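Local coordinates for charybdin (Charybdis maritima, PDB 2B7U), which is a plant ribosome-inactivating protein, a single chain in which a mixed beta-sheet packs beside a cluster of helices, at residues V12-D15 with I16-T20; V243-H246 with P247-S251; P222-Y226 with G227-K231; V188-P191 with Q192-N196. All blocks are in the same frame, centred on the assembly; numbering follows the deposited sequence. Where two conformers were deposited one is given.

Contact 1 of 4, residues V12-D15 with I16-T20; sequences VELD and IERLT
The guanidinium of Arg18 meets Asp15 O and the Leu14 methyl CD1 at its edge, both near its plane. NH1 lies 2.7 Å from Asp15 O, but the angle at hydrogen is only 120° and the bond is weak. CD1 of Leu14 sits 3.6 Å from the same NH1, the two side chains crossing at about a right angle. Arginine suits the place because a chain bent at chi2 carries a polar end back to a strand-end carbonyl while the same edge of the guanidinium rests against the leucine methyl.

The other flat group is the carboxylate of Asp15. Its CG stands anti to the backbone N (chi1 -167°), which turns OD1 forward over the next peptides; Glu17 N donates to it at 2.9 Å, arriving from above the carboxylate plane, 38° out of it. Water 1 lies 2.8 Å from Asp15 OD1 and 2.7 Å from Glu17 OE1, between two acids that would otherwise probably repel each other.

On the buried side, Leu14 CD2 packs against Leu19 CD2 at 4.1 Å and Ile16 CD1 at 4.2 Å. Ile16 and Leu19 go on to Leu138 of helix 135-147, where branched apolar chains fit. Leu19 N bonds to Ile16 O, closing a type I beta turn from Ile16 to Leu19, the link that leads from edge strand 7-15 of the mixed sheet to Thr20, N-cap of helix 21-35.

Contact 2 of 4, residues V243-H246 with P247-S251; sequences VEQH and PDTRS
This is a local turn contact in the loop region after helix 233-237, where an extended run, 243-246, enters the short 3-10 segment 247-250 on the side of helix 202-214. Its pivot is the carbonyl oxygen of His246, which accepts twice from Thr249. Thr249 N reaches it at 2.9 Å, while Thr249 OG1 donates at 2.6 Å, nearly along the C=O axis. The second bond is threonine's own: with OG1 between the backbone N and the carbonyl carbon (chi1 63°), the hydroxyl points back to the oxygen that the N-H already holds. The residue is buried and also touches Phe207.

Such i to i+3 pairing is the mark of a 3-10 turn, and it is repeated by Arg250 N to Pro247 O. Proline suits the first position of the segment, its phi being already held by the ring and its lack of an N-H costing no bond there. Its CD lies over one face of the His246 ring, 3.7 Å from the centroid, a CH-pi contact. At the edge of that ring, in its plane, comes Asp248 N, 3.0 Å from CD2. The Asp248 carboxylate runs alongside, its plane 60° from that of the ring.

Farther along, Arg250 NH1 donates to Gln245 OE1 at 2.9 Å; the oxygen lies in the guanidinium plane, but the donor stands above the amide carbonyl plane. Water 2 gives hydrogen bonds to Gln245 OE1 and Thr249 OG1. The other end of the amide, Gln245 NE2, bonds to Leu46 O, so a glutamine, donor and acceptor at once, joins this turn to the chain beyond strand 43-45.

Contact 3 of 4, residues P222-Y226 with G227-K231; sequences PQTIY and GKIIK
Strands 223-225 and 228-230 form a beta hairpin with a two-residue loop on the surface of the protein. Gln223 N reaches Ile230 O at 3.0 Å, and Ile230 N returns a bond to Gln223 O at 2.6 Å. Nearer the turn, Ile225 N to Lys228 O and Lys228 N to Ile225 O, each 2.9 Å, make the second hydrogen-bonded pair. Between the two hydrogen-bonded pairs, Thr224 and Ile229 form the non-hydrogen-bonded pair, with OG1 of Thr224 4.0 Å from CG1 of Ile229.

The type I' turn from Ile225 to Lys228, a usual closure for hairpins with two-residue loops, needs positive phi at both central positions. Gly227 takes its value easily; Tyr226 adopts phi 49°, and its N is held by Asp197 OD2. Tyr226 CG stands anti to the backbone N (chi1 -158°), and the ring stacks on Trp193, close to a bound MES.

The hairpin has two unlike faces. Ile225 and Ile230 lie on one, together with Gln223 and Lys228; CD1 of Ile225 is 4.1 Å from CG1 of Ile230, and both isoleucines press on Leu236 and Phe239, where bulky aliphatic chains belong. Thr224 and Ile229 occupy the other, exposed face, where Ile229 CG2 also reaches Pro222 CB at 4.0 Å. The long chain of Lys228, bent towards its end, lets NZ donate to water 3, which in turn donates to Ile225 O. Outside the hairpin, the same NZ forms a salt bridge with the sulfonate of the bound MES.

Contact 4 of 4, residues V188-P191 with Q192-N196; sequences VKLP and QWMQN
Apolar packing carries most of the contact between the loop 188-191 and the first turn of helix 192-199. Pro191 is met from two directions. Its CD lies 3.7 Å from Met194 SD, the methionine chain crossing the ring at a slant; Met194 CG is anti to the carbonyl carbon and the chain runs extended beyond it (chi2 -177°), which carries sulfur and CE back along the proline. Pro191 CB lies 3.7 Å from Trp193 CD1, placed obliquely to the indole. One face of that indole has Met194 CG over its centre, 3.7 Å above the plane. Unbranched and flexible, methionine can lie against a rigid proline and a flat indole at once.

Leu190 forks around the neighbouring positions: CD1 meets Met194 CB at 3.9 Å, and CD2 meets Gln195 CB at the same distance. Its buried side chain also reaches Phe178 of helix 172-180.

The polar part is the start of the helix. Pro191 holds the N-cap position, and its O accepts two weak bonds, from Gln195 N at 3.3 Å and Met194 N at 3.0 Å. A proline fits here, since the N-cap residue's own N-H is not called on by the helix. Asn196 N to Gln192 O, 2.8 Å, continues the helical pattern. Before the cap, Lys189 O accepts from His177 NE2, tying the incoming loop to helix 172-180.

In the fold
Contacts 3 and 4 are neighbours, their centres about 16 Å apart on the same side of the chain's centre. Hairpin and helix start meet where Tyr226 CE2 lies 3.4 Å from Trp193 CD1 and Ile225 CG2 lies 3.6 Å from Trp193 CZ3. The bound MES, probably from the crystallisation liquor, sits there, about 3 Å from the Tyr226 side chain and 4 Å from that of Trp193. Contact 1, at the end of an edge strand, is about 23 Å from contact 4 between centres. Contact 2 lies across the chain's centre from contact 1, with about 33 Å between centres, and touches none of the others.

Contact 1 of 4, residues V12-D15 with I16-T20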
loop_
_atom_site.group_PDB
_atom_site.type_symbol
_atom_site.label_atom_id
_atom_site.label_comp_id
_atom_site.label_asym_id
_atom_site.label_seq_id
_atom_site.Cartn_x
_atom_site.Cartn_y
_atom_site.Cartn_z
ATOM N N VAL A 12 9.134 -10.072 3.414
ATOM C CA VAL A 12 10.247 -9.191 3.024
ATOM C C VAL A 12 10.673 -8.409 4.267
ATOM O O VAL A 12 9.839 -8.065 5.095
ATOM C CB VAL A 12 9.914 -8.222 1.843
ATOM C CG1 VAL A 12 9.832 -9.011 0.554
ATOM C CG2 VAL A 12 8.604 -7.435 2.072
ATOM N N GLU A 13 11.957 -8.098 4.362
ATOM C CA GLU A 13 12.495 -7.459 5.555
ATOM C C GLU A 13 13.404 -6.301 5.164
ATOM O O GLU A 13 14.215 -6.416 4.251
ATOM C CB GLU A 13 13.223 -8.496 6.410
ATOM C CG GLU A 13 13.893 -7.942 7.650
ATOM C CD GLU A 13 14.528 -9.022 8.523
ATOM O OE1 GLU A 13 14.404 -10.236 8.183
ATOM O OE2 GLU A 13 15.163 -8.665 9.548
ATOM N N LEU A 14 13.245 -5.174 5.841
ATOM C CA LEU A 14 14.080 -4.005 5.603
ATOM C C LEU A 14 14.583 -3.426 6.916
ATOM O O LEU A 14 13.795 -3.208 7.844
ATOM C CB LEU A 14 13.298 -2.950 4.830
ATOM C CG LEU A 14 14.086 -1.733 4.338
ATOM C CD1 LEU A 14 15.143 -2.120 3.318
ATOM C CD2 LEU A 14 13.149 -0.707 3.756
ATOM N N ASP A 15 15.891 -3.183 7.004
ATOM C CA ASP A 15 16.413 -2.419 8.133
ATOM C C ASP A 15 16.486 -0.937 7.781
ATOM O O ASP A 15 17.045 -0.565 6.760
ATOM C CB ASP A 15 17.771 -2.892 8.616
ATOM C CG ASP A 15 18.126 -2.278 9.977
ATOM O OD1 ASP A 15 18.643 -1.140 10.032
ATOM O OD2 ASP A 15 17.824 -2.895 11.028
ATOM N N ILE A 16 15.955 -0.103 8.666
ATOM C CA ILE A 16 15.791 1.317 8.415
ATOM C C ILE A 16 17.050 2.133 8.713
ATOM O O ILE A 16 17.192 3.221 8.177
ATOM C CB ILE A 16 14.581 1.882 9.240
ATOM C CG1 ILE A 16 13.359 0.980 9.103
ATOM C CG2 ILE A 16 14.225 3.308 8.821
ATOM C CD1 ILE A 16 12.940 0.773 7.671
ATOM N N GLU A 17 17.968 1.624 9.534
ATOM C CA GLU A 17 19.099 2.447 9.999
ATOM C C GLU A 17 20.018 2.973 8.893
ATOM O O GLU A 17 20.355 4.164 8.883
ATOM C CB GLU A 17 19.914 1.695 11.048
ATOM C CG GLU A 17 20.990 2.549 11.688
ATOM C CD GLU A 17 21.831 1.786 12.684
ATOM O OE1 GLU A 17 21.534 0.601 12.950
ATOM O OE2 GLU A 17 22.810 2.378 13.191
ATOM N N ARG A 18 20.414 2.099 7.970
ATOM C CA ARG A 18 21.328 2.464 6.868
ATOM C C ARG A 18 20.574 2.826 5.573
ATOM O O ARG A 18 21.184 2.959 4.507
ATOM C CB ARG A 18 22.360 1.330 6.636
ATOM C CG ARG A 18 22.149 0.347 5.452
ATOM C CD ARG A 18 20.756 -0.254 5.390
ATOM N NE ARG A 18 20.454 -0.861 4.085
ATOM C CZ ARG A 18 19.225 -0.988 3.582
ATOM N NH1 ARG A 18 18.177 -0.532 4.256
ATOM N NH2 ARG A 18 19.034 -1.566 2.398
ATOM N N LEU A 19 19.259 2.995 5.682
ATOM C CA LEU A 19 18.389 3.166 4.520
ATOM C C LEU A 19 18.787 4.414 3.723
ATOM O O LEU A 19 18.964 5.490 4.297
ATOM C CB LEU A 19 16.926 3.308 4.985
ATOM C CG LEU A 19 15.796 2.483 4.367
ATOM C CD1 LEU A 19 14.485 3.257 4.474
ATOM C CD2 LEU A 19 16.055 2.060 2.978
ATOM N N THR A 20 18.917 4.269 2.405
ATOM C CA THR A 20 19.154 5.407 1.524
ATOM C C THR A 20 18.066 5.452 0.459
ATOM O O THR A 20 17.295 4.497 0.318
ATOM C CB THR A 20 20.513 5.318 0.817
ATOM O OG1 THR A 20 20.516 4.234 -0.123
ATOM C CG2 THR A 20 21.619 5.117 1.825
HETATM O O HOH W 1 19.426 -1.035 12.756
#

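Contact 2 of 4, residues V243-H246 with P247-S251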
loop_
_atom_site.group_PDB
_atom_site.type_symbol
_atom_site.label_atom_id
_atom_site.label_comp_id
_atom_site.label_asym_id
_atom_site.label_seq_id
_atom_site.Cartn_x
_atom_site.Cartn_y
_atom_site.Cartn_z
ATOM N N VAL A 243 -0.621 -2.997 -10.542
ATOM C CA VAL A 243 -2.020 -2.851 -10.944
ATOM C C VAL A 243 -2.945 -3.803 -10.189
ATOM O O VAL A 243 -2.675 -4.996 -10.159
ATOM C CB VAL A 243 -2.154 -3.107 -12.465
ATOM C CG1 VAL A 243 -3.565 -2.887 -12.898
ATOM C CG2 VAL A 243 -1.163 -2.229 -13.251
ATOM N N GLU A 244 -4.035 -3.300 -9.600
ATOM C CA GLU A 244 -5.021 -4.167 -8.967
ATOM C C GLU A 244 -5.815 -4.931 -10.019
ATOM O O GLU A 244 -6.027 -4.409 -11.098
ATOM C CB GLU A 244 -5.994 -3.316 -8.141
ATOM C CG GLU A 244 -6.719 -4.119 -7.133
ATOM C CD GLU A 244 -7.774 -3.361 -6.401
ATOM O OE1 GLU A 244 -8.596 -2.710 -7.048
ATOM O OE2 GLU A 244 -7.818 -3.470 -5.144
ATOM N N GLN A 245 -6.279 -6.143 -9.704
ATOM C CA GLN A 245 -7.018 -6.975 -10.679
ATOM C C GLN A 245 -8.394 -7.346 -10.145
ATOM O O GLN A 245 -8.563 -8.380 -9.520
ATOM C CB GLN A 245 -6.224 -8.244 -11.017
ATOM C CG GLN A 245 -6.855 -9.005 -12.165
ATOM C CD GLN A 245 -6.116 -10.257 -12.580
ATOM O OE1 GLN A 245 -6.433 -10.800 -13.644
ATOM N NE2 GLN A 245 -5.130 -10.720 -11.777
ATOM N N HIS A 246 -9.380 -6.495 -10.407
ATOM C CA HIS A 246 -10.756 -6.763 -10.027
ATOM C C HIS A 246 -11.369 -7.859 -10.940
ATOM O O HIS A 246 -11.118 -7.882 -12.139
ATOM C CB HIS A 246 -11.563 -5.466 -10.120
ATOM C CG HIS A 246 -12.938 -5.572 -9.545
ATOM N ND1 HIS A 246 -13.285 -5.031 -8.324
ATOM C CD2 HIS A 246 -14.047 -6.181 -10.014
ATOM C CE1 HIS A 246 -14.552 -5.306 -8.071
ATOM N NE2 HIS A 246 -15.040 -5.994 -9.084
ATOM N N PRO A 247 -12.138 -8.806 -10.376
ATOM C CA PRO A 247 -12.781 -9.857 -11.190
ATOM C C PRO A 247 -13.612 -9.380 -12.381
ATOM O O PRO A 247 -13.718 -10.090 -13.374
ATOM C CB PRO A 247 -13.691 -10.575 -10.192
ATOM C CG PRO A 247 -13.033 -10.374 -8.904
ATOM C CD PRO A 247 -12.403 -9.010 -8.938
ATOM N N ASP A 248 -14.240 -8.217 -12.273
ATOM C CA ASP A 248 -14.978 -7.642 -13.408
ATOM C C ASP A 248 -14.111 -7.459 -14.655
ATOM O O ASP A 248 -14.634 -7.423 -15.761
ATOM C CB ASP A 248 -15.607 -6.299 -13.058
ATOM C CG ASP A 248 -16.773 -6.406 -12.058
ATOM O OD1 ASP A 248 -17.273 -5.321 -11.667
ATOM O OD2 ASP A 248 -17.191 -7.525 -11.675
ATOM N N THR A 249 -12.795 -7.354 -14.497
ATOM C CA THR A 249 -11.907 -7.191 -15.656
ATOM C C THR A 249 -11.809 -8.463 -16.502
ATOM O O THR A 249 -11.331 -8.402 -17.672
ATOM C CB THR A 249 -10.503 -6.720 -15.229
ATOM O OG1 THR A 249 -9.898 -7.724 -14.412
ATOM C CG2 THR A 249 -10.573 -5.404 -14.476
ATOM N N ARG A 250 -12.270 -9.584 -15.942
ATOM C CA ARG A 250 -12.227 -10.897 -16.598
ATOM C C ARG A 250 -13.618 -11.301 -17.088
ATOM O O ARG A 250 -13.774 -12.411 -17.630
ATOM C CB ARG A 250 -11.711 -11.963 -15.630
ATOM C CG ARG A 250 -10.746 -11.456 -14.593
ATOM C CD ARG A 250 -9.366 -11.946 -14.793
ATOM N NE ARG A 250 -9.321 -13.379 -14.604
ATOM C CZ ARG A 250 -8.233 -14.096 -14.336
ATOM N NH1 ARG A 250 -7.051 -13.542 -14.173
ATOM N NH2 ARG A 250 -8.353 -15.401 -14.221
ATOM N N SER A 251 -14.629 -10.461 -16.859
ATOM C CA SER A 251 -15.977 -10.722 -17.398
ATOM C C SER A 251 -15.871 -10.757 -18.929
ATOM O O SER A 251 -14.996 -10.124 -19.526
ATOM C CB SER A 251 -17.013 -9.662 -16.961
ATOM O OG SER A 251 -17.483 -9.827 -15.606
HETATM O O HOH W 2 -7.773 -9.220 -15.568
#

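Contact 3 of 4, residues P222-Y226 with G227-K231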
loop_
_atom_site.group_PDB
_atom_site.type_symbol
_atom_site.label_atom_id
_atom_site.label_comp_id
_atom_site.label_asym_id
_atom_site.label_seq_id
_atom_site.Cartn_x
_atom_site.Cartn_y
_atom_site.Cartn_z
ATOM N N PRO A 222 -10.375 10.197 -20.863
ATOM C CA PRO A 222 -9.201 10.913 -20.369
ATOM C C PRO A 222 -9.316 11.398 -18.923
ATOM O O PRO A 222 -10.385 11.846 -18.502
ATOM C CB PRO A 222 -9.107 12.108 -21.323
ATOM C CG PRO A 222 -9.667 11.625 -22.568
ATOM C CD PRO A 222 -10.841 10.756 -22.147
ATOM N N GLN A 223 -8.196 11.322 -18.196
ATOM C CA GLN A 223 -8.127 11.668 -16.789
ATOM C C GLN A 223 -7.188 12.854 -16.635
ATOM O O GLN A 223 -6.284 13.034 -17.438
ATOM C CB GLN A 223 -7.586 10.487 -16.002
ATOM C CG GLN A 223 -8.395 9.222 -16.206
ATOM C CD GLN A 223 -9.758 9.301 -15.601
ATOM O OE1 GLN A 223 -9.905 9.637 -14.424
ATOM N NE2 GLN A 223 -10.784 9.015 -16.401
ATOM N N THR A 224 -7.396 13.650 -15.602
ATOM C CA THR A 224 -6.477 14.740 -15.304
ATOM C C THR A 224 -5.696 14.377 -14.049
ATOM O O THR A 224 -6.286 14.088 -12.999
ATOM C CB THR A 224 -7.253 16.046 -15.129
ATOM O OG1 THR A 224 -7.941 16.344 -16.345
ATOM C CG2 THR A 224 -6.304 17.175 -14.803
ATOM N N ILE A 225 -4.365 14.457 -14.141
ATOM C CA ILE A 225 -3.447 14.174 -13.024
ATOM C C ILE A 225 -2.388 15.270 -12.987
ATOM O O ILE A 225 -1.795 15.570 -14.017
ATOM C CB ILE A 225 -2.741 12.809 -13.172
ATOM C CG1 ILE A 225 -3.777 11.685 -13.179
ATOM C CG2 ILE A 225 -1.713 12.608 -12.054
ATOM C CD1 ILE A 225 -3.216 10.294 -13.428
ATOM N N TYR A 226 -2.179 15.846 -11.808
ATOM C CA TYR A 226 -1.211 16.946 -11.625
ATOM C C TYR A 226 -1.430 18.032 -12.682
ATOM O O TYR A 226 -0.471 18.586 -13.219
ATOM C CB TYR A 226 0.219 16.413 -11.730
ATOM C CG TYR A 226 1.314 17.248 -11.084
ATOM C CD1 TYR A 226 2.645 17.046 -11.429
ATOM C CD2 TYR A 226 1.035 18.205 -10.127
ATOM C CE1 TYR A 226 3.663 17.779 -10.834
ATOM C CE2 TYR A 226 2.052 18.950 -9.533
ATOM C CZ TYR A 226 3.362 18.727 -9.890
ATOM O OH TYR A 226 4.377 19.480 -9.297
ATOM N N GLY A 227 -2.691 18.342 -12.965
ATOM C CA GLY A 227 -3.036 19.393 -13.903
ATOM C C GLY A 227 -2.803 19.093 -15.379
ATOM O O GLY A 227 -2.946 19.984 -16.227
ATOM N N LYS A 228 -2.488 17.838 -15.702
ATOM C CA LYS A 228 -2.204 17.419 -17.069
ATOM C C LYS A 228 -3.241 16.397 -17.514
ATOM O O LYS A 228 -3.633 15.542 -16.719
ATOM C CB LYS A 228 -0.846 16.753 -17.146
ATOM C CG LYS A 228 0.318 17.622 -16.765
ATOM C CD LYS A 228 1.622 16.793 -16.623
ATOM C CE LYS A 228 1.836 15.713 -17.721
ATOM N NZ LYS A 228 1.495 14.274 -17.329
ATOM N N ILE A 229 -3.628 16.451 -18.779
ATOM C CA ILE A 229 -4.606 15.505 -19.308
ATOM C C ILE A 229 -3.906 14.231 -19.778
ATOM O O ILE A 229 -2.938 14.272 -20.542
ATOM C CB ILE A 229 -5.498 16.163 -20.399
ATOM C CG1 ILE A 229 -6.241 17.352 -19.776
ATOM C CG2 ILE A 229 -6.475 15.154 -20.962
ATOM C CD1 ILE A 229 -6.933 18.291 -20.762
ATOM N N ILE A 230 -4.407 13.098 -19.292
ATOM C CA ILE A 230 -3.882 11.764 -19.600
ATOM C C ILE A 230 -4.902 11.087 -20.505
ATOM O O ILE A 230 -5.985 10.690 -20.068
ATOM C CB ILE A 230 -3.704 10.944 -18.308
ATOM C CG1 ILE A 230 -2.983 11.771 -17.235
ATOM C CG2 ILE A 230 -2.991 9.628 -18.605
ATOM C CD1 ILE A 230 -1.637 12.319 -17.604
ATOM N N LYS A 231 -4.550 10.976 -21.780
ATOM C CA LYS A 231 -5.518 10.707 -22.831
ATOM C C LYS A 231 -5.748 9.244 -23.131
ATOM O O LYS A 231 -6.790 8.897 -23.701
ATOM C CB LYS A 231 -5.104 11.427 -24.125
ATOM C CG LYS A 231 -5.432 12.916 -24.108
ATOM C CD LYS A 231 -5.475 13.509 -25.522
ATOM C CE LYS A 231 -6.600 12.922 -26.427
ATOM N NZ LYS A 231 -8.008 13.102 -25.899
HETATM O O HOH W 3 0.542 14.290 -15.021
#

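Contact 4 of 4, residues V188-P191 with Q192-N196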
loop_
_atom_site.group_PDB
_atom_site.type_symbol
_atom_site.label_atom_id
_atom_site.label_comp_id
_atom_site.label_asym_id
_atom_site.label_seq_id
_atom_site.Cartn_x
_atom_site.Cartn_y
_atom_site.Cartn_z
ATOM N N VAL A 188 9.196 15.640 5.341
ATOM C CA VAL A 188 8.867 15.371 3.959
ATOM C C VAL A 188 7.369 15.177 3.934
ATOM O O VAL A 188 6.868 14.233 4.543
ATOM C CB VAL A 188 9.563 14.097 3.468
ATOM C CG1 VAL A 188 9.098 13.725 2.061
ATOM C CG2 VAL A 188 11.073 14.283 3.521
ATOM N N LYS A 189 6.657 16.088 3.281
ATOM C CA LYS A 189 5.204 15.962 3.147
ATOM C C LYS A 189 4.840 15.294 1.831
ATOM O O LYS A 189 5.617 15.317 0.871
ATOM C CB LYS A 189 4.499 17.325 3.233
ATOM C CG LYS A 189 4.606 18.207 1.983
ATOM C CD LYS A 189 3.453 19.204 1.906
ATOM C CE LYS A 189 3.603 20.171 0.735
ATOM N NZ LYS A 189 3.589 19.506 -0.598
ATOM N N LEU A 190 3.650 14.711 1.793
ATOM C CA LEU A 190 3.109 14.150 0.565
ATOM C C LEU A 190 2.387 15.267 -0.183
ATOM O O LEU A 190 1.506 15.885 0.393
ATOM C CB LEU A 190 2.120 13.051 0.926
ATOM C CG LEU A 190 1.378 12.354 -0.214
ATOM C CD1 LEU A 190 2.260 11.311 -0.879
ATOM C CD2 LEU A 190 0.118 11.722 0.319
ATOM N N PRO A 191 2.755 15.538 -1.454
ATOM C CA PRO A 191 2.019 16.531 -2.233
ATOM C C PRO A 191 0.542 16.168 -2.354
ATOM O O PRO A 191 0.218 15.005 -2.510
ATOM C CB PRO A 191 2.704 16.488 -3.599
ATOM C CG PRO A 191 4.069 15.961 -3.312
ATOM C CD PRO A 191 3.886 14.986 -2.222
ATOM N N GLN A 192 -0.340 17.161 -2.287
ATOM C CA GLN A 192 -1.779 16.904 -2.307
ATOM C C GLN A 192 -2.208 16.171 -3.581
ATOM O O GLN A 192 -3.112 15.332 -3.543
ATOM C CB GLN A 192 -2.579 18.211 -2.139
ATOM C CG GLN A 192 -4.061 17.969 -1.820
ATOM C CD GLN A 192 -4.766 19.206 -1.270
ATOM O OE1 GLN A 192 -5.704 19.099 -0.467
ATOM N NE2 GLN A 192 -4.330 20.377 -1.709
ATOM N N TRP A 193 -1.566 16.457 -4.710
ATOM C CA TRP A 193 -1.961 15.802 -5.956
ATOM C C TRP A 193 -1.721 14.291 -5.898
ATOM O O TRP A 193 -2.468 13.496 -6.489
ATOM C CB TRP A 193 -1.277 16.436 -7.159
ATOM C CG TRP A 193 0.162 16.105 -7.416
ATOM C CD1 TRP A 193 1.262 16.808 -6.986
ATOM C CD2 TRP A 193 0.658 15.022 -8.198
ATOM N NE1 TRP A 193 2.407 16.212 -7.459
ATOM C CE2 TRP A 193 2.064 15.118 -8.211
ATOM C CE3 TRP A 193 0.053 13.976 -8.894
ATOM C CZ2 TRP A 193 2.863 14.204 -8.891
ATOM C CZ3 TRP A 193 0.855 13.083 -9.575
ATOM C CH2 TRP A 193 2.239 13.201 -9.563
ATOM N N MET A 194 -0.663 13.893 -5.196
ATOM C CA MET A 194 -0.371 12.469 -5.003
ATOM C C MET A 194 -1.418 11.811 -4.103
ATOM O O MET A 194 -1.793 10.658 -4.323
ATOM C CB MET A 194 1.041 12.271 -4.456
ATOM C CG MET A 194 2.085 12.660 -5.440
ATOM S SD MET A 194 3.763 12.351 -4.870
ATOM C CE MET A 194 4.661 13.112 -6.228
ATOM N N GLN A 195 -1.902 12.509 -3.090
ATOM C CA GLN A 195 -3.042 11.989 -2.321
ATOM C C GLN A 195 -4.327 11.894 -3.163
ATOM O O GLN A 195 -4.986 10.837 -3.278
ATOM C CB GLN A 195 -3.297 12.877 -1.106
ATOM C CG GLN A 195 -4.456 12.377 -0.262
ATOM C CD GLN A 195 -4.878 13.377 0.771
ATOM O OE1 GLN A 195 -5.213 14.518 0.448
ATOM N NE2 GLN A 195 -4.871 12.967 2.018
ATOM N N ASN A 196 -4.701 12.991 -3.795
ATOM C CA ASN A 196 -6.029 13.096 -4.365
ATOM C C ASN A 196 -6.168 12.579 -5.789
ATOM O O ASN A 196 -7.250 12.083 -6.210
ATOM C CB ASN A 196 -6.477 14.554 -4.355
ATOM C CG ASN A 196 -6.667 15.117 -2.973
ATOM O OD1 ASN A 196 -6.713 16.343 -2.799
ATOM N ND2 ASN A 196 -6.810 14.253 -1.988
#